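Local atomic coordinates of multiheme cytochrome cf (Carboxydothermus ferrireducens DSM 11255, PDB entry 6QVM), a protein that probably reduces extracellular Fe(III) as an undecaheme cytochrome set in the S-layer, passing electrons through its hemes c to insoluble substrates. Residues 107-112 and 130-135; 279-284 and 302-307; 534-539 and 665-670. All coordinates share one frame; numbering follows the deposited sequence.

Contact 1: residues 107-112 and 130-135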
loop_
_atom_site.group_PDB
_atom_site.type_symbol
_atom_site.label_atom_id
_atom_site.label_comp_id
_atom_site.label_asym_id
_atom_site.label_seq_id
_atom_site.Cartn_x
_atom_site.Cartn_y
_atom_site.Cartn_z
ATOM N N LYS A 107 4.462 7.783 34.043
ATOM C CA LYS A 107 4.153 7.178 32.751
ATOM C C LYS A 107 2.862 7.749 32.173
ATOM O O LYS A 107 2.786 8.081 30.983
ATOM C CB LYS A 107 4.061 5.662 32.910
ATOM C CG LYS A 107 4.451 4.871 31.679
ATOM C CD LYS A 107 4.792 3.437 32.050
ATOM N N GLU A 108 1.842 7.901 33.019
ATOM C CA GLU A 108 0.561 8.427 32.559
ATOM C C GLU A 108 0.562 9.950 32.485
ATOM O O GLU A 108 0.005 10.521 31.542
ATOM C CB GLU A 108 -0.564 7.936 33.465
ATOM C CG GLU A 108 -1.099 6.555 33.101
ATOM C CD GLU A 108 -1.791 6.535 31.747
ATOM O OE1 GLU A 108 -1.146 6.147 30.750
ATOM O OE2 GLU A 108 -2.976 6.924 31.678
ATOM N N PHE A 109 1.164 10.620 33.472
ATOM C CA PHE A 109 1.292 12.073 33.406
ATOM C C PHE A 109 2.082 12.495 32.174
ATOM O O PHE A 109 1.751 13.497 31.530
ATOM C CB PHE A 109 1.953 12.609 34.680
ATOM C CG PHE A 109 0.998 12.826 35.824
ATOM C CD1 PHE A 109 -0.011 11.915 36.093
ATOM C CD2 PHE A 109 1.119 13.940 36.639
ATOM C CE1 PHE A 109 -0.890 12.118 37.148
ATOM C CE2 PHE A 109 0.249 14.147 37.695
ATOM C CZ PHE A 109 -0.761 13.237 37.947
ATOM N N ALA A 110 3.123 11.739 31.825
ATOM C CA ALA A 110 3.892 12.053 30.626
ATOM C C ALA A 110 3.069 11.811 29.367
ATOM O O ALA A 110 3.011 12.669 28.479
ATOM C CB ALA A 110 5.179 11.234 30.596
ATOM N N ARG A 111 2.417 10.650 29.274
ATOM C CA ARG A 111 1.659 10.319 28.071
ATOM C C ARG A 111 0.626 11.392 27.743
ATOM O O ARG A 111 0.537 11.859 26.601
ATOM C CB ARG A 111 0.971 8.967 28.242
ATOM C CG ARG A 111 -0.002 8.648 27.112
ATOM C CD ARG A 111 -0.779 7.370 27.347
ATOM N NE ARG A 111 -1.768 7.484 28.421
ATOM C CZ ARG A 111 -2.934 8.119 28.310
ATOM N NH1 ARG A 111 -3.263 8.715 27.175
ATOM N NH2 ARG A 111 -3.781 8.159 29.330
ATOM N N VAL A 112 -0.179 11.777 28.735
ATOM C CA VAL A 112 -1.280 12.698 28.477
ATOM C C VAL A 112 -0.751 14.089 28.149
ATOM O O VAL A 112 -1.296 14.790 27.285
ATOM C CB VAL A 112 -2.252 12.705 29.672
ATOM C CG1 VAL A 112 -3.295 13.805 29.515
ATOM C CG2 VAL A 112 -2.912 11.351 29.800
ATOM N N GLN A 130 3.614 14.842 48.397
ATOM C CA GLN A 130 4.435 15.974 47.988
ATOM C C GLN A 130 5.005 15.773 46.590
ATOM O O GLN A 130 5.117 16.736 45.827
ATOM C CB GLN A 130 5.556 16.221 49.000
ATOM C CG GLN A 130 6.609 15.121 49.076
ATOM C CD GLN A 130 7.696 15.426 50.080
ATOM O OE1 GLN A 130 8.369 16.452 49.993
ATOM N NE2 GLN A 130 7.864 14.541 51.055
ATOM N N ARG A 131 5.353 14.540 46.222
ATOM C CA ARG A 131 5.882 14.344 44.881
ATOM C C ARG A 131 4.776 14.208 43.844
ATOM O O ARG A 131 5.022 14.429 42.654
ATOM C CB ARG A 131 6.833 13.147 44.852
ATOM C CG ARG A 131 8.286 13.610 44.886
ATOM C CD ARG A 131 9.317 12.511 44.934
ATOM N NE ARG A 131 9.680 11.978 43.619
ATOM C CZ ARG A 131 10.268 12.677 42.646
ATOM N NH1 ARG A 131 10.578 12.093 41.497
ATOM N NH2 ARG A 131 10.550 13.961 42.809
ATOM N N LEU A 132 3.557 13.865 44.267
ATOM C CA LEU A 132 2.417 14.021 43.371
ATOM C C LEU A 132 2.210 15.486 43.015
ATOM O O LEU A 132 1.918 15.817 41.861
ATOM C CB LEU A 132 1.151 13.445 44.003
ATOM C CG LEU A 132 -0.144 13.714 43.225
ATOM C CD1 LEU A 132 -0.122 13.008 41.873
ATOM C CD2 LEU A 132 -1.372 13.308 44.030
ATOM N N ALA A 133 2.352 16.380 43.999
ATOM C CA ALA A 133 2.238 17.809 43.726
ATOM C C ALA A 133 3.352 18.289 42.805
ATOM O O ALA A 133 3.145 19.211 42.008
ATOM C CB ALA A 133 2.248 18.596 45.035
ATOM N N TYR A 134 4.534 17.677 42.897
ATOM C CA TYR A 134 5.636 18.025 42.006
ATOM C C TYR A 134 5.365 17.542 40.587
ATOM O O TYR A 134 5.397 18.329 39.632
ATOM C CB TYR A 134 6.937 17.433 42.549
ATOM C CG TYR A 134 8.149 17.633 41.667
ATOM C CD1 TYR A 134 8.643 18.908 41.406
ATOM C CD2 TYR A 134 8.822 16.544 41.121
ATOM C CE1 TYR A 134 9.764 19.091 40.611
ATOM C CE2 TYR A 134 9.940 16.713 40.328
ATOM C CZ TYR A 134 10.408 17.987 40.076
ATOM O OH TYR A 134 11.522 18.156 39.285
ATOM N N PHE A 135 5.087 16.239 40.433
ATOM C CA PHE A 135 4.749 15.691 39.121
ATOM C C PHE A 135 3.600 16.461 38.487
ATOM O O PHE A 135 3.573 16.664 37.268
ATOM C CB PHE A 135 4.380 14.211 39.234
ATOM C CG PHE A 135 5.509 13.328 39.646
ATOM C CD1 PHE A 135 6.819 13.673 39.364
ATOM C CD2 PHE A 135 5.260 12.139 40.304
ATOM C CE1 PHE A 135 7.865 12.844 39.745
ATOM C CE2 PHE A 135 6.304 11.302 40.684
ATOM C CZ PHE A 135 7.607 11.658 40.405
#
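Phe109 and Phe135 both set CG anti to the carbonyl carbon, while Leu132 sets CG anti to its backbone N (chi1 173°). These torsions send the Phe109 ring out from helix 102-113 toward helix 129-139. They also bring Leu132 CD1 to that ring. Phe135 points its CB at Phe109, but its own ring then turns away. What Phe109 meets there is therefore mainly backbone. Phe109 CD2 lies 3.7 Å from Phe135 O, which sits at the ring edge and in its plane. The same CD2 is 4.2 Å from Phe135 CB. At the end of the ring, Phe109 CZ is 4.0 Å from Leu132 CD1, and the two side chains cross at about a right angle. Leu132 and Phe135 lie one helical turn apart, so one ring reaches both.

The contact joins helix 102-113 to helix 129-139 through the Phe109 ring, which meets Leu132 and the Phe135 carbonyl. Both helices belong to a helical region that is probably the S-layer-binding module. Phe135 also packs back on Val105 and Val106 of the first helix. On another side of helix 102-113, Arg111 grips Glu108 side-on. Arg111 NE lies 2.8 Å from Glu108 OE1, and Arg111 NH2 is 2.8 Å from Glu108 OE2. Both bonds are nearly straight. Arg80 and Glu79 extend this salt-bridge network, and Phe206 of helix 199-212 touches Glu108 and Arg111.

Contact 2: residues 279-284 and 302-307. With HEC (heme c), chain H.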
loop_
_atom_site.group_PDB
_atom_site.type_symbol
_atom_site.label_atom_id
_atom_site.label_comp_id
_atom_site.label_asym_id
_atom_site.label_seq_id
_atom_site.Cartn_x
_atom_site.Cartn_y
_atom_site.Cartn_z
ATOM N N GLU A 279 19.363 8.028 -7.473
ATOM C CA GLU A 279 19.821 9.407 -7.504
ATOM C C GLU A 279 19.136 10.224 -6.419
ATOM O O GLU A 279 18.020 9.915 -5.993
ATOM C CB GLU A 279 19.563 10.025 -8.880
ATOM C CG GLU A 279 20.378 11.270 -9.160
ATOM C CD GLU A 279 20.333 11.669 -10.621
ATOM O OE1 GLU A 279 19.214 11.802 -11.169
ATOM O OE2 GLU A 279 21.420 11.819 -11.224
ATOM N N LEU A 280 19.831 11.270 -5.979
ATOM C CA LEU A 280 19.307 12.260 -5.050
ATOM C C LEU A 280 19.198 13.603 -5.757
ATOM O O LEU A 280 20.152 14.044 -6.406
ATOM C CB LEU A 280 20.215 12.390 -3.825
ATOM C CG LEU A 280 20.378 11.157 -2.937
ATOM C CD1 LEU A 280 21.216 11.504 -1.717
ATOM C CD2 LEU A 280 19.024 10.609 -2.515
ATOM N N LEU A 281 18.040 14.242 -5.634
ATOM C CA LEU A 281 17.847 15.625 -6.039
ATOM C C LEU A 281 17.691 16.480 -4.789
ATOM O O LEU A 281 17.270 15.993 -3.736
ATOM C CB LEU A 281 16.622 15.778 -6.943
ATOM C CG LEU A 281 16.640 15.056 -8.292
ATOM C CD1 LEU A 281 15.385 15.407 -9.077
ATOM C CD2 LEU A 281 17.885 15.393 -9.099
ATOM N N PHE A 282 18.038 17.756 -4.905
ATOM C CA PHE A 282 18.099 18.641 -3.754
ATOM C C PHE A 282 17.248 19.878 -3.998
ATOM O O PHE A 282 17.250 20.445 -5.094
ATOM C CB PHE A 282 19.553 19.007 -3.438
ATOM C CG PHE A 282 20.386 17.821 -3.020
ATOM C CD1 PHE A 282 20.941 16.980 -3.972
ATOM C CD2 PHE A 282 20.576 17.522 -1.679
ATOM C CE1 PHE A 282 21.687 15.882 -3.599
ATOM C CE2 PHE A 282 21.320 16.417 -1.299
ATOM C CZ PHE A 282 21.879 15.599 -2.262
ATOM N N VAL A 283 16.518 20.280 -2.962
ATOM C CA VAL A 283 15.505 21.322 -3.047
ATOM C C VAL A 283 15.917 22.465 -2.129
ATOM O O VAL A 283 16.072 22.272 -0.916
ATOM C CB VAL A 283 14.118 20.779 -2.670
ATOM C CG1 VAL A 283 13.106 21.907 -2.582
ATOM C CG2 VAL A 283 13.671 19.728 -3.686
ATOM N N GLY A 284 16.080 23.653 -2.703
ATOM C CA GLY A 284 16.566 24.792 -1.960
ATOM C C GLY A 284 15.538 25.381 -1.012
ATOM O O GLY A 284 14.381 24.968 -0.951
ATOM N N VAL A 302 27.073 15.184 -9.344
ATOM C CA VAL A 302 27.058 15.400 -10.783
ATOM C C VAL A 302 26.184 16.613 -11.076
ATOM O O VAL A 302 25.375 17.040 -10.251
ATOM C CB VAL A 302 26.563 14.165 -11.567
ATOM C CG1 VAL A 302 27.439 12.951 -11.272
ATOM C CG2 VAL A 302 25.104 13.870 -11.253
ATOM N N ALA A 303 26.359 17.165 -12.274
ATOM C CA ALA A 303 25.604 18.340 -12.683
ATOM C C ALA A 303 24.175 17.956 -13.052
ATOM O O ALA A 303 23.941 16.926 -13.693
ATOM C CB ALA A 303 26.288 19.023 -13.865
ATOM N N ASP A 304 23.221 18.792 -12.641
ATOM C CA ASP A 304 21.811 18.527 -12.890
ATOM C C ASP A 304 21.128 19.801 -13.356
ATOM O O ASP A 304 21.371 20.880 -12.808
ATOM C CB ASP A 304 21.116 17.980 -11.638
ATOM C CG ASP A 304 19.793 17.314 -11.952
ATOM O OD1 ASP A 304 19.807 16.142 -12.381
ATOM O OD2 ASP A 304 18.741 17.966 -11.786
ATOM N N SER A 305 20.256 19.662 -14.354
ATOM C CA SER A 305 19.643 20.794 -15.033
ATOM C C SER A 305 18.189 21.013 -14.633
ATOM O O SER A 305 17.469 21.729 -15.333
ATOM C CB SER A 305 19.753 20.617 -16.546
ATOM O OG SER A 305 19.251 19.352 -16.939
ATOM N N HIS A 306 17.745 20.417 -13.528
ATOM C CA HIS A 306 16.425 20.731 -12.997
ATOM C C HIS A 306 16.429 22.136 -12.405
ATOM O O HIS A 306 17.316 22.487 -11.621
ATOM C CB HIS A 306 16.010 19.711 -11.937
ATOM C CG HIS A 306 15.487 18.423 -12.497
ATOM N ND1 HIS A 306 16.220 17.257 -12.495
ATOM C CD2 HIS A 306 14.297 18.117 -13.068
ATOM C CE1 HIS A 306 15.507 16.287 -13.044
ATOM N NE2 HIS A 306 14.336 16.784 -13.401
ATOM N N THR A 307 15.432 22.940 -12.777
ATOM C CA THR A 307 15.266 24.265 -12.205
ATOM C C THR A 307 13.836 24.551 -11.773
ATOM O O THR A 307 13.554 25.672 -11.333
ATOM C CB THR A 307 15.715 25.355 -13.193
ATOM O OG1 THR A 307 15.027 25.192 -14.442
ATOM C CG2 THR A 307 17.224 25.305 -13.423
HETATM FE FE HEC H . 8.177 12.322 -10.149
HETATM C CHA HEC H . 9.584 9.159 -9.986
HETATM C CHB HEC H . 11.331 13.686 -9.954
HETATM C CHC HEC H . 6.834 15.469 -10.571
HETATM C CHD HEC H . 5.029 11.016 -9.909
HETATM N NA HEC H . 10.097 11.566 -10.000
HETATM C C1A HEC H . 10.446 10.231 -9.915
HETATM C C2A HEC H . 11.884 10.149 -9.763
HETATM C C3A HEC H . 12.372 11.396 -9.755
HETATM C C4A HEC H . 11.257 12.311 -9.905
HETATM C CMA HEC H . 13.859 11.780 -9.604
HETATM C CAA HEC H . 12.696 8.839 -9.650
HETATM C CBA HEC H . 12.962 8.350 -11.075
HETATM C CGA HEC H . 13.848 7.130 -11.068
HETATM O O1A HEC H . 13.485 6.105 -10.427
HETATM O O2A HEC H . 14.916 7.188 -11.732
HETATM N NB HEC H . 8.927 14.227 -10.211
HETATM C C1B HEC H . 10.276 14.543 -10.212
HETATM C C2B HEC H . 10.394 15.954 -10.518
HETATM C C3B HEC H . 9.152 16.456 -10.688
HETATM C C4B HEC H . 8.207 15.373 -10.495
HETATM C CMB HEC H . 11.742 16.703 -10.600
HETATM C CAB HEC H . 8.751 17.916 -11.020
HETATM C CBB HEC H . 9.336 18.379 -12.375
HETATM N NC HEC H . 6.288 13.099 -10.198
HETATM C C1C HEC H . 5.948 14.422 -10.413
HETATM C C2C HEC H . 4.503 14.519 -10.478
HETATM C C3C HEC H . 3.997 13.284 -10.297
HETATM C C4C HEC H . 5.116 12.375 -10.116
HETATM C CMC HEC H . 3.717 15.831 -10.691
HETATM C CAC HEC H . 2.510 12.854 -10.252
HETATM C CBC HEC H . 1.836 13.082 -11.620
HETATM N ND HEC H . 7.436 10.396 -9.949
HETATM C C1D HEC H . 6.074 10.112 -9.928
HETATM C C2D HEC H . 5.906 8.683 -9.936
HETATM C C3D HEC H . 7.327 8.092 -9.960
HETATM C C4D HEC H . 8.208 9.234 -9.967
HETATM C CMD HEC H . 4.544 7.963 -9.907
HETATM C CAD HEC H . 7.758 6.606 -9.975
HETATM C CBD HEC H . 7.119 5.880 -11.162
HETATM C CGD HEC H . 7.840 6.225 -12.438
HETATM O O1D HEC H . 8.967 6.764 -12.347
HETATM O O2D HEC H . 7.300 5.966 -13.540
#
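Van der Waals contacts centre on Leu281, which sends one methyl to each of two partners. Leu281 CD1 lies over one face of the His306 imidazole, 4.0 Å from His306 ND1. Leu281 CD2 rests against carboxylate oxygen, 3.8 Å from Asp304 OD2. Setting CG anti to the carbonyl carbon (chi1 -63°) lets the leucine branch reach both. Farther along, Val302 CG2 lies loosely against another carboxylate oxygen, Glu279 OE2.

No hydrogen bond crosses between the segments; the side-chain bonds lie within 302-307. His306 ND1 donates to Asp304 OD2 at 2.7 Å, close to the imidazole plane and on the syn lone pair, and this bond holds the ring's rotation. The backbone His306 N also donates to Asp304 OD2, at 3.2 Å and from above the carboxylate plane, closing an Asx turn. With an alanine at Asp304, His306 ND1 and N would both lose their acceptor, the Asx turn would be likely to open, and the imidazole would probably be held by packing alone.

Segment 279-284 is a strand of an antiparallel sheet. Residues 302-303 end its edge strand 300-303, and the chain runs on as loop through Asp304 and His306. Strand 292-295 runs between the two strands. Its small Ala293 touches Glu279 and Leu281, so side chains meet across it.

Charge works against the contact at one point. Glu279 OE1 and Asp304 OD1 stand 4.5 Å apart, a pairing likely to be unfavourable if both are ionised.

Leu281 and His306 also meet the heme. Leu281 CD1 meets HEC CMA at 4.0 Å, and His306 NE2 meets HEC CMB at 3.8 Å. His306 NE2 is 8.3 Å from HEC FE, so this histidine lines the pocket without ligating this heme's iron.

Contact 3: residues 534-539 and 665-670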
loop_
_atom_site.group_PDB
_atom_site.type_symbol
_atom_site.label_atom_id
_atom_site.label_comp_id
_atom_site.label_asym_id
_atom_site.label_seq_id
_atom_site.Cartn_x
_atom_site.Cartn_y
_atom_site.Cartn_z
ATOM N N LEU A 534 4.855 -37.828 -30.996
ATOM C CA LEU A 534 4.912 -37.113 -32.260
ATOM C C LEU A 534 6.325 -36.668 -32.606
ATOM O O LEU A 534 6.509 -35.930 -33.579
ATOM C CB LEU A 534 3.958 -35.909 -32.225
ATOM C CG LEU A 534 2.456 -36.203 -32.062
ATOM C CD1 LEU A 534 2.060 -36.692 -30.658
ATOM C CD2 LEU A 534 1.629 -34.991 -32.440
ATOM N N GLY A 535 7.315 -37.109 -31.830
ATOM C CA GLY A 535 8.708 -36.879 -32.143
ATOM C C GLY A 535 9.214 -35.490 -31.853
ATOM O O GLY A 535 10.266 -35.111 -32.374
ATOM N N ILE A 536 8.510 -34.714 -31.041
ATOM C CA ILE A 536 8.975 -33.397 -30.618
ATOM C C ILE A 536 9.474 -33.520 -29.181
ATOM O O ILE A 536 8.714 -33.976 -28.313
ATOM C CB ILE A 536 7.879 -32.325 -30.763
ATOM C CG1 ILE A 536 6.595 -32.720 -30.036
ATOM C CG2 ILE A 536 7.571 -32.079 -32.237
ATOM C CD1 ILE A 536 5.414 -31.843 -30.397
ATOM N N PRO A 537 10.726 -33.166 -28.897
ATOM C CA PRO A 537 11.346 -33.578 -27.636
ATOM C C PRO A 537 10.681 -32.948 -26.426
ATOM O O PRO A 537 9.928 -31.975 -26.527
ATOM C CB PRO A 537 12.796 -33.098 -27.779
ATOM C CG PRO A 537 12.989 -32.859 -29.248
ATOM C CD PRO A 537 11.654 -32.386 -29.728
ATOM N N GLU A 538 10.980 -33.531 -25.263
ATOM C CA GLU A 538 10.433 -33.034 -24.003
ATOM C C GLU A 538 10.742 -31.558 -23.789
ATOM O O GLU A 538 9.969 -30.846 -23.138
ATOM C CB GLU A 538 10.987 -33.854 -22.836
ATOM N N LYS A 539 11.857 -31.081 -24.335
ATOM C CA LYS A 539 12.288 -29.705 -24.117
ATOM C C LYS A 539 12.997 -29.223 -25.373
ATOM O O LYS A 539 14.027 -29.785 -25.760
ATOM C CB LYS A 539 13.205 -29.621 -22.895
ATOM C CG LYS A 539 13.032 -28.372 -22.040
ATOM C CD LYS A 539 13.788 -27.194 -22.619
ATOM C CE LYS A 539 13.562 -25.934 -21.802
ATOM N NZ LYS A 539 14.041 -26.071 -20.405
ATOM N N GLU A 665 9.305 -24.009 -35.940
ATOM C CA GLU A 665 9.576 -24.703 -37.193
ATOM C C GLU A 665 9.471 -26.212 -37.019
ATOM O O GLU A 665 8.973 -26.911 -37.910
ATOM C CB GLU A 665 10.944 -24.295 -37.732
ATOM C CG GLU A 665 10.973 -22.860 -38.243
ATOM C CD GLU A 665 12.241 -22.523 -39.006
ATOM O OE1 GLU A 665 13.341 -22.798 -38.488
ATOM O OE2 GLU A 665 12.135 -21.990 -40.131
ATOM N N LEU A 666 9.895 -26.730 -35.863
ATOM C CA LEU A 666 9.691 -28.143 -35.567
ATOM C C LEU A 666 8.218 -28.480 -35.419
ATOM O O LEU A 666 7.845 -29.650 -35.558
ATOM C CB LEU A 666 10.453 -28.531 -34.294
ATOM C CG LEU A 666 10.638 -30.019 -33.972
ATOM C CD1 LEU A 666 11.948 -30.562 -34.541
ATOM C CD2 LEU A 666 10.553 -30.255 -32.468
ATOM N N LEU A 667 7.375 -27.483 -35.133
ATOM C CA LEU A 667 5.938 -27.731 -35.068
ATOM C C LEU A 667 5.301 -27.675 -36.450
ATOM O O LEU A 667 4.413 -28.474 -36.759
ATOM C CB LEU A 667 5.263 -26.729 -34.127
ATOM C CG LEU A 667 5.300 -27.023 -32.629
ATOM C CD1 LEU A 667 4.292 -26.157 -31.883
ATOM C CD2 LEU A 667 5.054 -28.499 -32.354
ATOM N N LEU A 668 5.736 -26.737 -37.293
ATOM C CA LEU A 668 5.148 -26.609 -38.622
ATOM C C LEU A 668 5.584 -27.749 -39.536
ATOM O O LEU A 668 4.796 -28.228 -40.360
ATOM C CB LEU A 668 5.519 -25.256 -39.224
ATOM C CG LEU A 668 4.908 -24.047 -38.518
ATOM C CD1 LEU A 668 5.225 -22.767 -39.274
ATOM C CD2 LEU A 668 3.413 -24.235 -38.360
ATOM N N ASP A 669 6.832 -28.206 -39.396
ATOM C CA ASP A 669 7.310 -29.326 -40.201
ATOM C C ASP A 669 6.613 -30.623 -39.812
ATOM O O ASP A 669 6.139 -31.367 -40.678
ATOM C CB ASP A 669 8.826 -29.456 -40.071
ATOM C CG ASP A 669 9.565 -28.335 -40.779
ATOM O OD1 ASP A 669 8.904 -27.510 -41.452
ATOM O OD2 ASP A 669 10.803 -28.272 -40.650
ATOM N N LYS A 670 6.530 -30.904 -38.511
ATOM C CA LYS A 670 5.791 -32.064 -38.040
ATOM C C LYS A 670 4.293 -31.921 -38.255
ATOM O O LYS A 670 3.552 -32.854 -37.946
ATOM C CB LYS A 670 6.097 -32.304 -36.556
#
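Ile536 and Leu666 make the tight part of this contact. Ile536 CG2 meets Leu666 CD2 at 3.5 Å, and the two side chains cross obliquely. Ile536 holds CG1 in the crowded position, between its backbone N and carbonyl carbon (chi1 54°). That leaves CG2 for Leu666 and carries CD1 on to the next residue of the helix. Ile536 CD1 reaches Leu667 CD2 at 3.9 Å, crossing at about a right angle. One isoleucine thus uses both branches on two successive leucines of helix 661-672. Leu527 and Phe531 pack on Ile536 as well. Leu667 and Leu534 both lie on Leu646, so the loop between helices 519-524 and 549-553 and helix 661-672 both rest on helix 641-652.

Ile536 and Leu667 are buried, whereas Pro537 is exposed and has a smaller share of the contact. It meets Leu666 tip to tip, Pro537 CD lying 3.6 Å from Leu666 CD2. That same methyl therefore touches both Ile536 and Pro537. Farther along the loop, Lys539 touches a glycan sugar, an N-acetylgalactosamine.

Glu665 and Asp669 tie the helix to helix 606-628 by salt bridges to Lys615 and Arg619. No hydrogen bond or salt bridge links the two segments. Their attachment therefore rests on the fit of methyl and methylene groups and probably on the burial of Ile536 and Leu667, with no directional bond to set the loop's register on the helix.

Overall arrangement
The three contacts follow one another along the chain and do not touch. They are spread over an elongated molecule. Contact 1 and contact 3 lie on opposite sides of the chain's centre, their own centres about 83 Å apart. Contact 2 sits about 49 Å from contact 1 and about 56 Å from contact 3, centre to centre. Of the three, contact 2 is the one that borders a heme directly. Contact 3 is more remote, with the Leu666 side chain about 11 Å from a heme and the Pro537 side chain about 6 Å from a glycan sugar. Contact 1 joins helices in the probable S-layer module, well apart from the heme-lining sheet.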